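Local coordinates for protein esterase (Sinorhizobium meliloti 1021, PDB 4TX1) that hydrolyses acetyl esters as a carbohydrate acetylesterase of the SGNH (GDSL-like) family, and probably acts on aryl esters as well, at residues 139-143 against 218-222; 95-99 against 122-126. All blocks are in the same frame, centred on the assembly; numbering follows the deposited sequence.

Contact 1 (139-143 against 218-222); sequences PEILI and VVRMM
Met222 of the C-terminal helix lays its side chain against Glu140, Ile141 and Leu142, where a helix packs on the central parallel sheet of this SGNH-hydrolase alpha/beta sandwich. Strand 140-143 and helix 218-222 run nearly antiparallel at 162°, their axes 9.8 Å apart, and Met222 spans much of that distance.

Met222 CB leaves the helix toward the strand, and CG, placed anti to the carbonyl carbon (chi1 -62°), carries the chain on in an extended line to the sulfur. SD sits beside the Leu142 side chain, 4.1 Å from Leu142 CG and about as far from its CB. A bend at the last torsion (chi3 76°) then turns the methyl toward the strand backbone. There Met222 CE lies 3.2 Å from Ile141 O, a close approach of a methyl to a carbonyl oxygen, and 4.0 Å from Glu140 CB.

Leu142 is the strand's main answer to the helix. Its CD1 touches two consecutive valines, 3.8 Å from Val218 CG1 and 3.9 Å from Val219 CG2, the Val219 side chain lying roughly at right angles to it. Ile141 points the other way, toward helix 112-127, so the strand is clad on both faces. Beyond Val219 the apolar layer continues to Leu45 and Leu49 of helix 41-49. At the solvent-exposed margin, Glu140 CG lies 3.8 Å from Met222 O.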
ATOM      1  N   PRO A 139       7.484   8.844  26.324  1.00 29.26           N
ATOM      2  CA  PRO A 139       6.614   8.060  27.175  1.00 23.18           C
ATOM      3  C   PRO A 139       7.361   6.860  27.744  1.00 18.38           C
ATOM      4  O   PRO A 139       8.310   6.353  27.143  1.00 21.84           O
ATOM      5  CB  PRO A 139       5.500   7.594  26.249  1.00 24.01           C
ATOM      6  CG  PRO A 139       5.781   8.129  24.915  1.00 25.40           C
ATOM      7  CD  PRO A 139       6.805   9.203  25.065  1.00 27.54           C
ATOM      8  N   GLU A 140       6.915   6.412  28.912  1.00 19.31           N
ATOM      9  CA  GLU A 140       7.349   5.145  29.432  1.00 19.82           C
ATOM     10  C   GLU A 140       6.632   4.028  28.653  1.00 16.59           C
ATOM     11  O   GLU A 140       5.572   4.255  28.081  1.00 17.60           O
ATOM     12  CB  GLU A 140       6.944   5.035  30.906  1.00 23.23           C
ATOM     13  CG  GLU A 140       7.622   6.081  31.766  1.00 29.68           C
ATOM     14  CD  GLU A 140       9.106   5.825  31.885  1.00 31.91           C
ATOM     15  OE1 GLU A 140       9.522   4.633  31.989  1.00 33.04           O
ATOM     16  OE2 GLU A 140       9.871   6.828  31.878  1.00 47.30           O
ATOM     17  N   ILE A 141       7.235   2.866  28.643  1.00 15.37           N
ATOM     18  CA  ILE A 141       6.661   1.693  27.938  1.00 16.05           C
ATOM     19  C   ILE A 141       6.633   0.473  28.843  1.00 18.55           C
ATOM     20  O   ILE A 141       7.667   0.102  29.458  1.00 19.95           O
ATOM     21  CB  ILE A 141       7.512   1.398  26.700  1.00 15.53           C
ATOM     22  CG1 ILE A 141       7.498   2.582  25.719  1.00 17.33           C
ATOM     23  CG2 ILE A 141       6.906   0.221  25.911  1.00 16.49           C
ATOM     24  CD1 ILE A 141       8.469   2.413  24.528  1.00 17.35           C
ATOM     25  N   LEU A 142       5.478  -0.163  28.908  1.00 15.98           N
ATOM     26  CA  LEU A 142       5.264  -1.406  29.640  1.00 16.26           C
ATOM     27  C   LEU A 142       4.944  -2.533  28.650  1.00 15.59           C
ATOM     28  O   LEU A 142       3.864  -2.451  27.989  1.00 16.52           O
ATOM     29  CB  LEU A 142       4.143  -1.245  30.593  1.00 16.60           C
ATOM     30  CG  LEU A 142       3.878  -2.188  31.744  1.00 20.03           C
ATOM     31  CD1 LEU A 142       2.523  -2.181  32.424  1.00 20.17           C
ATOM     32  CD2 LEU A 142       4.964  -3.236  32.097  1.00 18.49           C
ATOM     33  N   ILE A 143       5.749  -3.576  28.671  1.00 15.15           N
ATOM     34  CA  ILE A 143       5.570  -4.765  27.848  1.00 14.80           C
ATOM     35  C   ILE A 143       4.856  -5.813  28.711  1.00 18.86           C
ATOM     36  O   ILE A 143       5.381  -6.259  29.721  1.00 19.02           O
ATOM     37  CB  ILE A 143       6.852  -5.333  27.297  1.00 14.98           C
ATOM     38  CG1 ILE A 143       7.494  -4.269  26.398  1.00 14.92           C
ATOM     39  CG2 ILE A 143       6.620  -6.652  26.550  1.00 14.86           C
ATOM     40  CD1 ILE A 143       8.919  -4.520  25.972  1.00 15.32           C
ATOM     41  N   VAL A 218       2.682  -1.950  38.905  1.00 25.05           N
ATOM     42  CA  VAL A 218       3.735  -1.598  37.965  1.00 24.42           C
ATOM     43  C   VAL A 218       3.327  -0.352  37.192  1.00 23.21           C
ATOM     44  O   VAL A 218       4.165   0.515  36.932  1.00 22.42           O
ATOM     45  CB  VAL A 218       4.117  -2.790  37.074  1.00 28.18           C
ATOM     46  CG1 VAL A 218       3.011  -3.098  36.077  1.00 26.17           C
ATOM     47  CG2 VAL A 218       5.422  -2.531  36.345  1.00 27.77           C
ATOM     48  N   VAL A 219       2.045  -0.195  36.896  1.00 21.41           N
ATOM     49  CA  VAL A 219       1.564   1.031  36.273  1.00 21.47           C
ATOM     50  C   VAL A 219       1.741   2.268  37.148  1.00 26.08           C
ATOM     51  O   VAL A 219       2.295   3.226  36.710  1.00 23.32           O
ATOM     52  CB  VAL A 219       0.137   0.901  35.729  1.00 21.65           C
ATOM     53  CG1 VAL A 219      -0.389   2.226  35.284  1.00 18.87           C
ATOM     54  CG2 VAL A 219       0.133  -0.094  34.606  1.00 18.93           C
ATOM     55  N   ARG A 220       1.312   2.218  38.396  1.00 25.81           N
ATOM     56  CA  ARG A 220       1.775   3.258  39.295  1.00 30.14           C
ATOM     57  C   ARG A 220       3.294   3.417  39.361  1.00 27.41           C
ATOM     58  O   ARG A 220       3.791   4.471  39.192  1.00 33.98           O
ATOM     59  CB  ARG A 220       1.238   2.993  40.703  1.00 20.00           C
ATOM     60  CG  ARG A 220      -0.273   3.109  40.822  1.00 20.00           C
ATOM     61  CD  ARG A 220      -0.801   2.917  42.234  1.00 20.00           C
ATOM     62  NE  ARG A 220      -2.257   3.015  42.294  1.00 20.00           N
ATOM     63  CZ  ARG A 220      -2.925   4.157  42.366  1.00 20.00           C
ATOM     64  NH1 ARG A 220      -2.269   5.312  42.387  1.00 20.00           N
ATOM     65  NH2 ARG A 220      -4.250   4.152  42.417  1.00 20.00           N
ATOM     66  N   MET A 221       4.075   2.415  39.583  1.00 29.39           N
ATOM     67  CA  MET A 221       5.478   2.725  39.654  1.00 33.61           C
ATOM     68  C   MET A 221       5.947   3.559  38.450  1.00 37.07           C
ATOM     69  O   MET A 221       6.622   4.518  38.601  1.00 32.98           O
ATOM     70  CB  MET A 221       6.284   1.463  39.850  1.00 39.23           C
ATOM     71  CG  MET A 221       7.730   1.566  39.469  1.00 47.51           C
ATOM     72  SD  MET A 221       8.575   0.051  39.882  1.00 64.99           S
ATOM     73  CE  MET A 221       7.215  -1.128  39.821  1.00 60.24           C
ATOM     74  N   MET A 222       5.550   3.161  37.254  1.00 32.99           N
ATOM     75  CA  MET A 222       6.004   3.813  36.039  1.00 31.68           C
ATOM     76  C   MET A 222       5.436   5.178  35.840  1.00 27.72           C
ATOM     77  O   MET A 222       6.077   5.974  35.206  1.00 35.64           O
ATOM     78  CB  MET A 222       5.701   2.945  34.838  1.00 27.49           C
ATOM     79  CG  MET A 222       6.427   1.651  34.960  1.00 28.51           C
ATOM     80  SD  MET A 222       6.197   0.597  33.576  1.00 28.02           S
ATOM     81  CE  MET A 222       7.277   1.384  32.387  1.00 25.34           C
TER

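Contact 2 (95-99 against 122-126)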
ATOM      1  N   ILE A  95       2.747   3.820  27.430  1.00 15.37           N
ATOM      2  CA  ILE A  95       2.128   2.899  26.435  1.00 15.33           C
ATOM      3  C   ILE A  95       2.251   1.533  27.075  1.00 13.96           C
ATOM      4  O   ILE A  95       3.372   1.109  27.467  1.00 15.96           O
ATOM      5  CB  ILE A  95       2.849   2.965  25.080  1.00 16.65           C
ATOM      6  CG1 ILE A  95       2.653   4.390  24.502  1.00 20.20           C
ATOM      7  CG2 ILE A  95       2.241   1.858  24.182  1.00 17.06           C
ATOM      8  CD1 ILE A  95       3.700   5.366  24.692  1.00 26.58           C
ATOM      9  N   VAL A  96       1.142   0.812  27.164  1.00 14.93           N
ATOM     10  CA  VAL A  96       1.111  -0.573  27.625  1.00 13.53           C
ATOM     11  C   VAL A  96       0.802  -1.509  26.449  1.00 14.41           C
ATOM     12  O   VAL A  96      -0.293  -1.381  25.879  1.00 14.54           O
ATOM     13  CB  VAL A  96       0.013  -0.774  28.714  1.00 13.78           C
ATOM     14  CG1 VAL A  96       0.091  -2.235  29.277  1.00 14.56           C
ATOM     15  CG2 VAL A  96       0.252   0.321  29.803  1.00 13.64           C
ATOM     16  N   PHE A  97       1.712  -2.409  26.130  1.00 14.58           N
ATOM     17  CA  PHE A  97       1.520  -3.385  25.053  1.00 13.63           C
ATOM     18  C   PHE A  97       1.094  -4.720  25.642  1.00 15.40           C
ATOM     19  O   PHE A  97       1.701  -5.228  26.596  1.00 15.48           O
ATOM     20  CB  PHE A  97       2.778  -3.627  24.270  1.00 13.95           C
ATOM     21  CG  PHE A  97       3.242  -2.430  23.445  1.00 14.06           C
ATOM     22  CD1 PHE A  97       2.455  -1.972  22.405  1.00 13.64           C
ATOM     23  CD2 PHE A  97       4.441  -1.798  23.665  1.00 13.49           C
ATOM     24  CE1 PHE A  97       2.852  -0.947  21.626  1.00 12.88           C
ATOM     25  CE2 PHE A  97       4.901  -0.773  22.873  1.00 13.85           C
ATOM     26  CZ  PHE A  97       4.063  -0.284  21.871  1.00 13.02           C
ATOM     27  N   MET A  98       0.045  -5.274  25.076  1.00 14.11           N
ATOM     28  CA  MET A  98      -0.215  -6.689  25.311  1.00 12.71           C
ATOM     29  C   MET A  98      -0.551  -7.410  24.005  1.00 13.95           C
ATOM     30  O   MET A  98      -1.728  -7.463  23.558  1.00 14.30           O
ATOM     31  CB  MET A  98      -1.281  -6.933  26.423  1.00 15.52           C
ATOM     32  CG  MET A  98      -1.274  -8.401  26.829  1.00 16.55           C
ATOM     33  SD  MET A  98      -2.251  -8.814  28.305  1.00 19.43           S
ATOM     34  CE  MET A  98      -3.883  -8.804  27.578  1.00 18.81           C
ATOM     35  N   LEU A  99       0.484  -7.918  23.348  1.00 12.94           N
ATOM     36  CA  LEU A  99       0.357  -8.548  22.048  1.00 12.35           C
ATOM     37  C   LEU A  99       1.250  -9.749  21.994  1.00 12.16           C
ATOM     38  O   LEU A  99       2.216  -9.854  22.757  1.00 13.92           O
ATOM     39  CB  LEU A  99       0.710  -7.544  20.919  1.00 10.83           C
ATOM     40  CG  LEU A  99      -0.225  -6.397  20.665  1.00 10.48           C
ATOM     41  CD1 LEU A  99       0.408  -5.384  19.649  1.00 11.11           C
ATOM     42  CD2 LEU A  99      -1.555  -6.921  20.158  1.00 12.57           C
ATOM     43  N   LEU A 122       7.599  -2.335  17.764  1.00 11.79           N
ATOM     44  CA  LEU A 122       6.642  -1.461  18.355  1.00 11.66           C
ATOM     45  C   LEU A 122       7.326  -0.495  19.328  1.00 12.64           C
ATOM     46  O   LEU A 122       7.017   0.684  19.370  1.00 12.64           O
ATOM     47  CB  LEU A 122       5.492  -2.229  19.035  1.00 11.83           C
ATOM     48  CG  LEU A 122       4.687  -3.144  18.099  1.00 11.95           C
ATOM     49  CD1 LEU A 122       3.602  -3.856  18.935  1.00 12.95           C
ATOM     50  CD2 LEU A 122       4.045  -2.414  16.929  1.00 13.84           C
ATOM     51  N   VAL A 123       8.247  -1.022  20.139  1.00 13.42           N
ATOM     52  CA  VAL A 123       8.938  -0.135  21.103  1.00 13.67           C
ATOM     53  C   VAL A 123       9.630   0.965  20.317  1.00 13.76           C
ATOM     54  O   VAL A 123       9.580   2.138  20.684  1.00 14.10           O
ATOM     55  CB  VAL A 123       9.935  -0.927  21.996  1.00 13.32           C
ATOM     56  CG1 VAL A 123      10.757   0.077  22.824  1.00 15.81           C
ATOM     57  CG2 VAL A 123       9.099  -1.898  22.862  1.00 14.78           C
ATOM     58  N   ASN A 124      10.360   0.582  19.285  1.00 13.79           N
ATOM     59  CA  ASN A 124      11.100   1.592  18.487  1.00 15.77           C
ATOM     60  C   ASN A 124      10.187   2.631  17.805  1.00 15.57           C
ATOM     61  O   ASN A 124      10.564   3.796  17.694  1.00 14.62           O
ATOM     62  CB  ASN A 124      11.968   0.877  17.438  1.00 17.30           C
ATOM     63  CG  ASN A 124      13.190   0.201  18.089  1.00 25.04           C
ATOM     64  OD1 ASN A 124      13.854   0.818  18.978  1.00 31.58           O
ATOM     65  ND2 ASN A 124      13.461  -1.042  17.718  1.00 25.80           N
ATOM     66  N   LEU A 125       8.979   2.198  17.377  1.00 13.45           N
ATOM     67  CA  LEU A 125       7.997   3.127  16.816  1.00 12.76           C
ATOM     68  C   LEU A 125       7.602   4.170  17.837  1.00 12.79           C
ATOM     69  O   LEU A 125       7.371   5.333  17.488  1.00 14.15           O
ATOM     70  CB  LEU A 125       6.762   2.367  16.239  1.00 11.22           C
ATOM     71  CG  LEU A 125       7.099   1.621  14.948  1.00 13.47           C
ATOM     72  CD1 LEU A 125       5.904   0.658  14.688  1.00 11.76           C
ATOM     73  CD2 LEU A 125       7.313   2.587  13.769  1.00 13.36           C
ATOM     74  N   VAL A 126       7.467   3.791  19.112  1.00 12.66           N
ATOM     75  CA  VAL A 126       7.113   4.726  20.149  1.00 11.59           C
ATOM     76  C   VAL A 126       8.308   5.718  20.340  1.00 12.00           C
ATOM     77  O   VAL A 126       8.087   6.971  20.389  1.00 15.09           O
ATOM     78  CB  VAL A 126       6.789   4.036  21.493  1.00 12.81           C
ATOM     79  CG1 VAL A 126       6.565   5.091  22.557  1.00 13.54           C
ATOM     80  CG2 VAL A 126       5.529   3.148  21.346  1.00 12.89           C
TER
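Across from Leu122 and Val126, strand 95-98 runs nearly antiparallel to helix 122-126, at 164° and with the axes 10.8 Å apart, as expected where the helix of a beta-alpha-beta crossover folds back over the sheet.

Phe97 fills the middle. With CG anti to the carbonyl carbon (chi1 -68°), its ring projects from the strand into the helix surface. Leu122 CB stands over one face in a CH-pi contact, 4.1 Å from the Phe97 ring centroid and 29° off the normal. The opposite face carries Ile95 CG2, shifted toward the rim, which makes the ring the filling between strand and helix methyl and methylene groups. At the edge, Val126 CG2 approaches Phe97 CZ to 3.8 Å, close to the ring plane.

On either side of this ring two further pairs close the interface. Ile95 CD1 and Val126 CG1 meet tip to tip at 3.6 Å; Leu99 CD1 touches Leu122 CD1 at the same separation, the two leucines crossing at about a right angle. Leu82 of helix 78-89 also packs on both Phe97 and Leu122.

Putting an alanine at Phe97 would probably open a gap beneath the helix and leave Leu122 CB and Val126 CG2 without their aromatic partner. Every side chain that meets here is buried and apolar, which implies that close fit and dispersion, rather than polar bonding, hold strand and helix together.

How the contacts relate
From the N terminus, strand 94-98 comes first; 22 residues, the last of them the first turns of helix 112-127, separate the two segments of contact 2, which closes that loop. The next strand, 140-145, enters the sheet alongside 94-98 and completes the crossover. Contact 1 closes a much longer excursion of 74 residues, which includes the edge strand 185-188 and ends in helix 205-223. The two closures are in series, neither nested nor crossed. Their helices lie on opposite faces of the sheet, and probable hydrogen bonds from Leu142 N to Ile95 O and from Phe97 N to Leu142 O join the strands between them, binding all three layers.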